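Local coordinates for polyhedrin (Orgyia pseudotsugata cypovirus 5, PDB 5A8U), which forms the crystalline matrix of the viral occlusion bodies, which protect the virus in the environment until insect larvae ingest them, at residues S117-P130 with A184-Y197. Sequence-based numbering, arbitrary orientation.
Sequences SVDWNATRLRFFGP and APRFPTIGFEVYRY
Arg124 to Phe128 pair with Thr189 to Glu193 in an antiparallel ladder (166° between strands 124-128 and 189-195), an edge of a three-stranded sheet in which 189-195 is the central strand and 53-58 flanks its other side. Six backbone hydrogen bonds fix the register, pairing Arg124 with Glu193, Arg126 with Gly191 and Phe128 with Thr189.

The tight part is the face bearing Leu125, Phe127, Ile190 and Phe192, which packs on the larger sheet: Phe127 on Met110, Leu125 on Tyr175, the Phe192 ring edge-to-face with Trp48. There Ala184 CB sits over the Phe127 ring, 4.1 Å from its centroid, a CH-pi contact. Ile190 CG2 approaches Phe127 CE1 (3.6 Å).

The other face holds a polar cluster of Arg124, Arg126 and Glu193 and, with Phe128, abuts a second subunit. The Glu193 chain, extended beyond CG (chi2 173°), carries its carboxylate to both arginines, a salt-bridge network. Glu193 OE2 takes Arg126 NH2 at 2.8 Å from above the carboxylate plane, 72° out of it; Ser219 of the second subunit also bonds to OE2.

Beyond Arg124, where 117-123 is loop, waters share the bridging with a few direct bonds: one accepts from Tyr195 N (2.9 Å) and donates to Asp119 O (2.8 Å). Tyr197, at this end, is exposed.

Glu193 OE1 is gripped from opposite faces of its plane, by Arg124 NH1 at 2.9 Å on the syn side and by Tyr195 OH, which donates to it at 2.6 Å.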
loop_
_atom_site.group_PDB
_atom_site.type_symbol
_atom_site.label_atom_id
_atom_site.label_comp_id
_atom_site.label_asym_id
_atom_site.label_seq_id
_atom_site.Cartn_x
_atom_site.Cartn_y
_atom_site.Cartn_z
ATOM N N SER A 117 -8.201 21.912 -5.054
ATOM C CA SER A 117 -7.338 23.095 -4.972
ATOM C C SER A 117 -5.901 22.604 -4.861
ATOM O O SER A 117 -5.382 22.333 -3.764
ATOM C CB SER A 117 -7.720 23.971 -3.778
ATOM O OG SER A 117 -6.897 25.128 -3.729
ATOM N N VAL A 118 -5.269 22.475 -6.023
ATOM C CA VAL A 118 -4.014 21.747 -6.173
ATOM C C VAL A 118 -2.889 22.700 -6.560
ATOM O O VAL A 118 -3.107 23.658 -7.287
ATOM C CB VAL A 118 -4.187 20.644 -7.248
ATOM C CG1 VAL A 118 -2.818 20.049 -7.716
ATOM C CG2 VAL A 118 -5.164 19.570 -6.740
ATOM N N ASP A 119 -1.699 22.468 -6.021
ATOM C CA ASP A 119 -0.495 23.165 -6.492
ATOM C C ASP A 119 -0.149 22.578 -7.859
ATOM O O ASP A 119 0.695 21.691 -7.956
ATOM C CB ASP A 119 0.648 22.947 -5.479
ATOM C CG ASP A 119 1.918 23.747 -5.820
ATOM O OD1 ASP A 119 1.886 24.563 -6.763
ATOM O OD2 ASP A 119 2.945 23.599 -5.111
ATOM N N TRP A 120 -0.824 23.047 -8.910
ATOM C CA TRP A 120 -0.704 22.418 -10.228
ATOM C C TRP A 120 0.732 22.261 -10.731
ATOM O O TRP A 120 1.081 21.219 -11.272
ATOM C CB TRP A 120 -1.533 23.148 -11.285
ATOM C CG TRP A 120 -2.928 23.423 -10.827
ATOM C CD1 TRP A 120 -3.428 24.614 -10.381
ATOM C CD2 TRP A 120 -4.006 22.478 -10.734
ATOM N NE1 TRP A 120 -4.758 24.472 -10.028
ATOM C CE2 TRP A 120 -5.128 23.170 -10.228
ATOM C CE3 TRP A 120 -4.130 21.113 -11.027
ATOM C CZ2 TRP A 120 -6.365 22.551 -10.025
ATOM C CZ3 TRP A 120 -5.369 20.503 -10.820
ATOM C CH2 TRP A 120 -6.458 21.223 -10.323
ATOM N N ASN A 121 1.553 23.290 -10.542
ATOM C CA ASN A 121 2.936 23.260 -11.024
ATOM C C ASN A 121 3.741 22.115 -10.441
ATOM O O ASN A 121 4.713 21.670 -11.053
ATOM C CB ASN A 121 3.669 24.570 -10.723
ATOM C CG ASN A 121 3.143 25.737 -11.531
ATOM O OD1 ASN A 121 2.700 25.577 -12.666
ATOM N ND2 ASN A 121 3.216 26.931 -10.953
ATOM N N ALA A 122 3.345 21.653 -9.253
ATOM C CA ALA A 122 4.120 20.660 -8.505
ATOM C C ALA A 122 3.763 19.198 -8.832
ATOM O O ALA A 122 4.397 18.277 -8.328
ATOM C CB ALA A 122 4.001 20.911 -6.993
ATOM N N THR A 123 2.760 18.990 -9.669
ATOM C CA THR A 123 2.345 17.626 -9.984
ATOM C C THR A 123 3.454 16.851 -10.687
ATOM O O THR A 123 4.044 17.348 -11.653
ATOM C CB THR A 123 1.084 17.656 -10.872
ATOM O OG1 THR A 123 0.014 18.268 -10.135
ATOM C CG2 THR A 123 0.689 16.254 -11.299
ATOM N N ARG A 124 3.720 15.636 -10.207
ATOM C CA ARG A 124 4.620 14.702 -10.901
ATOM C C ARG A 124 3.875 13.486 -11.412
ATOM O O ARG A 124 3.110 12.871 -10.671
ATOM C CB ARG A 124 5.719 14.212 -9.956
ATOM C CG ARG A 124 6.757 15.264 -9.646
ATOM C CD ARG A 124 7.633 14.805 -8.489
ATOM N NE ARG A 124 8.867 15.575 -8.377
ATOM C CZ ARG A 124 9.634 15.590 -7.292
ATOM N NH1 ARG A 124 9.264 14.910 -6.210
ATOM N NH2 ARG A 124 10.753 16.300 -7.280
ATOM N N LEU A 125 4.143 13.105 -12.660
ATOM C CA LEU A 125 3.653 11.840 -13.188
ATOM C C LEU A 125 4.885 11.158 -13.749
ATOM O O LEU A 125 5.531 11.693 -14.655
ATOM C CB LEU A 125 2.606 12.055 -14.289
ATOM C CG LEU A 125 2.109 10.793 -15.018
ATOM C CD1 LEU A 125 1.515 9.726 -14.079
ATOM C CD2 LEU A 125 1.127 11.169 -16.143
ATOM N N ARG A 126 5.245 10.004 -13.198
ATOM C CA ARG A 126 6.443 9.317 -13.673
ATOM C C ARG A 126 6.113 8.060 -14.448
ATOM O O ARG A 126 5.308 7.239 -13.995
ATOM C CB ARG A 126 7.342 8.900 -12.497
ATOM C CG ARG A 126 7.747 10.028 -11.535
ATOM C CD ARG A 126 8.804 9.523 -10.545
ATOM N NE ARG A 126 9.084 10.463 -9.453
ATOM C CZ ARG A 126 8.459 10.457 -8.280
ATOM N NH1 ARG A 126 7.495 9.562 -8.032
ATOM N NH2 ARG A 126 8.788 11.349 -7.347
ATOM N N PHE A 127 6.761 7.882 -15.597
ATOM C CA PHE A 127 6.594 6.652 -16.376
ATOM C C PHE A 127 7.787 5.717 -16.240
ATOM O O PHE A 127 8.937 6.166 -16.206
ATOM C CB PHE A 127 6.367 6.984 -17.850
ATOM C CG PHE A 127 4.980 7.468 -18.138
ATOM C CD1 PHE A 127 3.912 6.587 -18.061
ATOM C CD2 PHE A 127 4.740 8.788 -18.483
ATOM C CE1 PHE A 127 2.621 7.005 -18.313
ATOM C CE2 PHE A 127 3.433 9.225 -18.745
ATOM C CZ PHE A 127 2.373 8.328 -18.657
ATOM N N PHE A 128 7.491 4.424 -16.156
ATOM C CA PHE A 128 8.498 3.373 -16.067
ATOM C C PHE A 128 8.100 2.309 -17.071
ATOM O O PHE A 128 6.946 2.227 -17.489
ATOM C CB PHE A 128 8.517 2.746 -14.658
ATOM C CG PHE A 128 8.737 3.748 -13.550
ATOM C CD1 PHE A 128 7.680 4.512 -13.067
ATOM C CD2 PHE A 128 9.997 3.923 -13.003
ATOM C CE1 PHE A 128 7.879 5.442 -12.061
ATOM C CE2 PHE A 128 10.203 4.841 -11.986
ATOM C CZ PHE A 128 9.146 5.604 -11.523
ATOM N N GLY A 129 9.072 1.508 -17.484
ATOM C CA GLY A 129 8.784 0.347 -18.311
ATOM C C GLY A 129 8.142 -0.756 -17.495
ATOM O O GLY A 129 7.944 -0.621 -16.279
ATOM N N PRO A 130 7.792 -1.862 -18.162
ATOM C CA PRO A 130 7.109 -2.978 -17.502
ATOM C C PRO A 130 8.006 -3.685 -16.478
ATOM O O PRO A 130 7.489 -4.384 -15.600
ATOM C CB PRO A 130 6.749 -3.917 -18.671
ATOM C CG PRO A 130 7.657 -3.530 -19.772
ATOM C CD PRO A 130 7.974 -2.078 -19.612
ATOM N N ALA A 184 4.885 8.052 -24.146
ATOM C CA ALA A 184 4.820 7.201 -22.966
ATOM C C ALA A 184 5.201 5.815 -23.451
ATOM O O ALA A 184 5.102 5.543 -24.658
ATOM C CB ALA A 184 3.408 7.187 -22.382
ATOM N N PRO A 185 5.641 4.938 -22.532
ATOM C CA PRO A 185 5.963 3.555 -22.915
ATOM C C PRO A 185 4.752 2.829 -23.500
ATOM O O PRO A 185 3.613 3.188 -23.200
ATOM C CB PRO A 185 6.360 2.905 -21.589
ATOM C CG PRO A 185 6.713 4.051 -20.682
ATOM C CD PRO A 185 5.852 5.182 -21.095
ATOM N N ARG A 186 4.992 1.847 -24.363
ATOM C CA ARG A 186 3.916 1.012 -24.849
ATOM C C ARG A 186 3.339 0.125 -23.730
ATOM O O ARG A 186 2.150 -0.193 -23.755
ATOM C CB ARG A 186 4.369 0.153 -26.043
ATOM C CG ARG A 186 3.228 -0.695 -26.617
ATOM C CD ARG A 186 3.560 -1.340 -27.963
ATOM N NE ARG A 186 3.474 -0.372 -29.053
ATOM C CZ ARG A 186 4.522 0.250 -29.577
ATOM N NH1 ARG A 186 5.746 0.002 -29.112
ATOM N NH2 ARG A 186 4.345 1.119 -30.564
ATOM N N PHE A 187 4.176 -0.269 -22.770
ATOM C CA PHE A 187 3.726 -1.127 -21.668
ATOM C C PHE A 187 4.137 -0.505 -20.336
ATOM O O PHE A 187 4.970 -1.053 -19.609
ATOM C CB PHE A 187 4.281 -2.550 -21.831
ATOM C CG PHE A 187 3.933 -3.172 -23.165
ATOM C CD1 PHE A 187 2.645 -3.657 -23.408
ATOM C CD2 PHE A 187 4.879 -3.263 -24.166
ATOM C CE1 PHE A 187 2.315 -4.224 -24.636
ATOM C CE2 PHE A 187 4.558 -3.819 -25.391
ATOM C CZ PHE A 187 3.274 -4.293 -25.631
ATOM N N PRO A 188 3.544 0.656 -20.011
ATOM C CA PRO A 188 4.058 1.418 -18.875
ATOM C C PRO A 188 3.600 0.946 -17.499
ATOM O O PRO A 188 2.611 0.226 -17.335
ATOM C CB PRO A 188 3.492 2.824 -19.127
ATOM C CG PRO A 188 2.169 2.559 -19.741
ATOM C CD PRO A 188 2.412 1.348 -20.664
ATOM N N THR A 189 4.379 1.354 -16.505
ATOM C CA THR A 189 3.910 1.408 -15.134
ATOM C C THR A 189 4.085 2.860 -14.670
ATOM O O THR A 189 4.843 3.615 -15.287
ATOM C CB THR A 189 4.663 0.403 -14.244
ATOM O OG1 THR A 189 6.065 0.683 -14.281
ATOM C CG2 THR A 189 4.447 -1.018 -14.771
ATOM N N ILE A 190 3.379 3.267 -13.618
ATOM C CA ILE A 190 3.373 4.685 -13.259
ATOM C C ILE A 190 3.511 4.939 -11.773
ATOM O O ILE A 190 3.138 4.108 -10.958
ATOM C CB ILE A 190 2.077 5.415 -13.712
ATOM C CG1 ILE A 190 0.856 4.911 -12.934
ATOM C CG2 ILE A 190 1.899 5.346 -15.242
ATOM C CD1 ILE A 190 -0.389 5.712 -13.239
ATOM N N GLY A 191 4.051 6.109 -11.456
ATOM C CA GLY A 191 3.999 6.680 -10.122
ATOM C C GLY A 191 3.595 8.140 -10.252
ATOM O O GLY A 191 3.865 8.776 -11.270
ATOM N N PHE A 192 2.931 8.681 -9.241
ATOM C CA PHE A 192 2.543 10.093 -9.278
ATOM C C PHE A 192 2.585 10.740 -7.884
ATOM O O PHE A 192 2.500 10.048 -6.849
ATOM C CB PHE A 192 1.134 10.250 -9.882
ATOM C CG PHE A 192 0.052 9.623 -9.035
ATOM C CD1 PHE A 192 -0.499 10.322 -7.964
ATOM C CD2 PHE A 192 -0.382 8.328 -9.287
ATOM C CE1 PHE A 192 -1.472 9.736 -7.147
ATOM C CE2 PHE A 192 -1.365 7.741 -8.470
ATOM C CZ PHE A 192 -1.900 8.453 -7.406
ATOM N N GLU A 193 2.724 12.065 -7.872
ATOM C CA GLU A 193 2.598 12.856 -6.634
ATOM C C GLU A 193 1.806 14.106 -6.943
ATOM O O GLU A 193 2.085 14.789 -7.920
ATOM C CB GLU A 193 3.971 13.262 -6.087
ATOM C CG GLU A 193 4.930 12.092 -5.907
ATOM C CD GLU A 193 6.342 12.520 -5.529
ATOM O OE1 GLU A 193 6.657 13.733 -5.638
ATOM O OE2 GLU A 193 7.132 11.646 -5.114
ATOM N N VAL A 194 0.816 14.395 -6.116
ATOM C CA VAL A 194 -0.016 15.586 -6.289
ATOM C C VAL A 194 -0.119 16.273 -4.929
ATOM O O VAL A 194 -0.231 15.617 -3.895
ATOM C CB VAL A 194 -1.407 15.190 -6.797
ATOM C CG1 VAL A 194 -2.451 16.323 -6.631
ATOM C CG2 VAL A 194 -1.329 14.688 -8.238
ATOM N N TYR A 195 -0.065 17.595 -4.950
ATOM C CA TYR A 195 0.072 18.385 -3.745
ATOM C C TYR A 195 -0.982 19.481 -3.604
ATOM O O TYR A 195 -1.344 20.141 -4.568
ATOM C CB TYR A 195 1.465 19.046 -3.731
ATOM C CG TYR A 195 2.612 18.059 -3.740
ATOM C CD1 TYR A 195 3.128 17.580 -4.938
ATOM C CD2 TYR A 195 3.183 17.616 -2.550
ATOM C CE1 TYR A 195 4.178 16.681 -4.956
ATOM C CE2 TYR A 195 4.236 16.731 -2.551
ATOM C CZ TYR A 195 4.735 16.267 -3.752
ATOM O OH TYR A 195 5.777 15.385 -3.778
ATOM N N ARG A 196 -1.433 19.673 -2.368
ATOM C CA ARG A 196 -2.351 20.736 -1.989
ATOM C C ARG A 196 -1.812 22.119 -2.328
ATOM O O ARG A 196 -0.654 22.443 -2.021
ATOM C CB ARG A 196 -2.586 20.620 -0.474
ATOM C CG ARG A 196 -3.132 21.847 0.239
ATOM C CD ARG A 196 -4.588 22.078 -0.051
ATOM N NE ARG A 196 -5.434 20.911 0.218
ATOM C CZ ARG A 196 -6.723 20.875 -0.092
ATOM N NH1 ARG A 196 -7.274 21.942 -0.665
ATOM N NH2 ARG A 196 -7.458 19.799 0.153
ATOM N N TYR A 197 -2.657 22.954 -2.939
ATOM C CA TYR A 197 -2.361 24.373 -3.022
ATOM C C TYR A 197 -2.604 24.997 -1.653
ATOM O O TYR A 197 -3.676 24.848 -1.046
ATOM C CB TYR A 197 -3.265 25.062 -4.047
ATOM C CG TYR A 197 -3.051 26.552 -4.120
ATOM C CD1 TYR A 197 -1.865 27.069 -4.602
ATOM C CD2 TYR A 197 -4.037 27.440 -3.690
ATOM C CE1 TYR A 197 -1.657 28.447 -4.671
ATOM C CE2 TYR A 197 -3.849 28.818 -3.756
ATOM C CZ TYR A 197 -2.652 29.310 -4.248
ATOM O OH TYR A 197 -2.453 30.670 -4.337
HETATM O O HOH W 1 -6.258 24.748 -1.071
HETATM O O HOH W 2 0.491 18.901 -7.432
#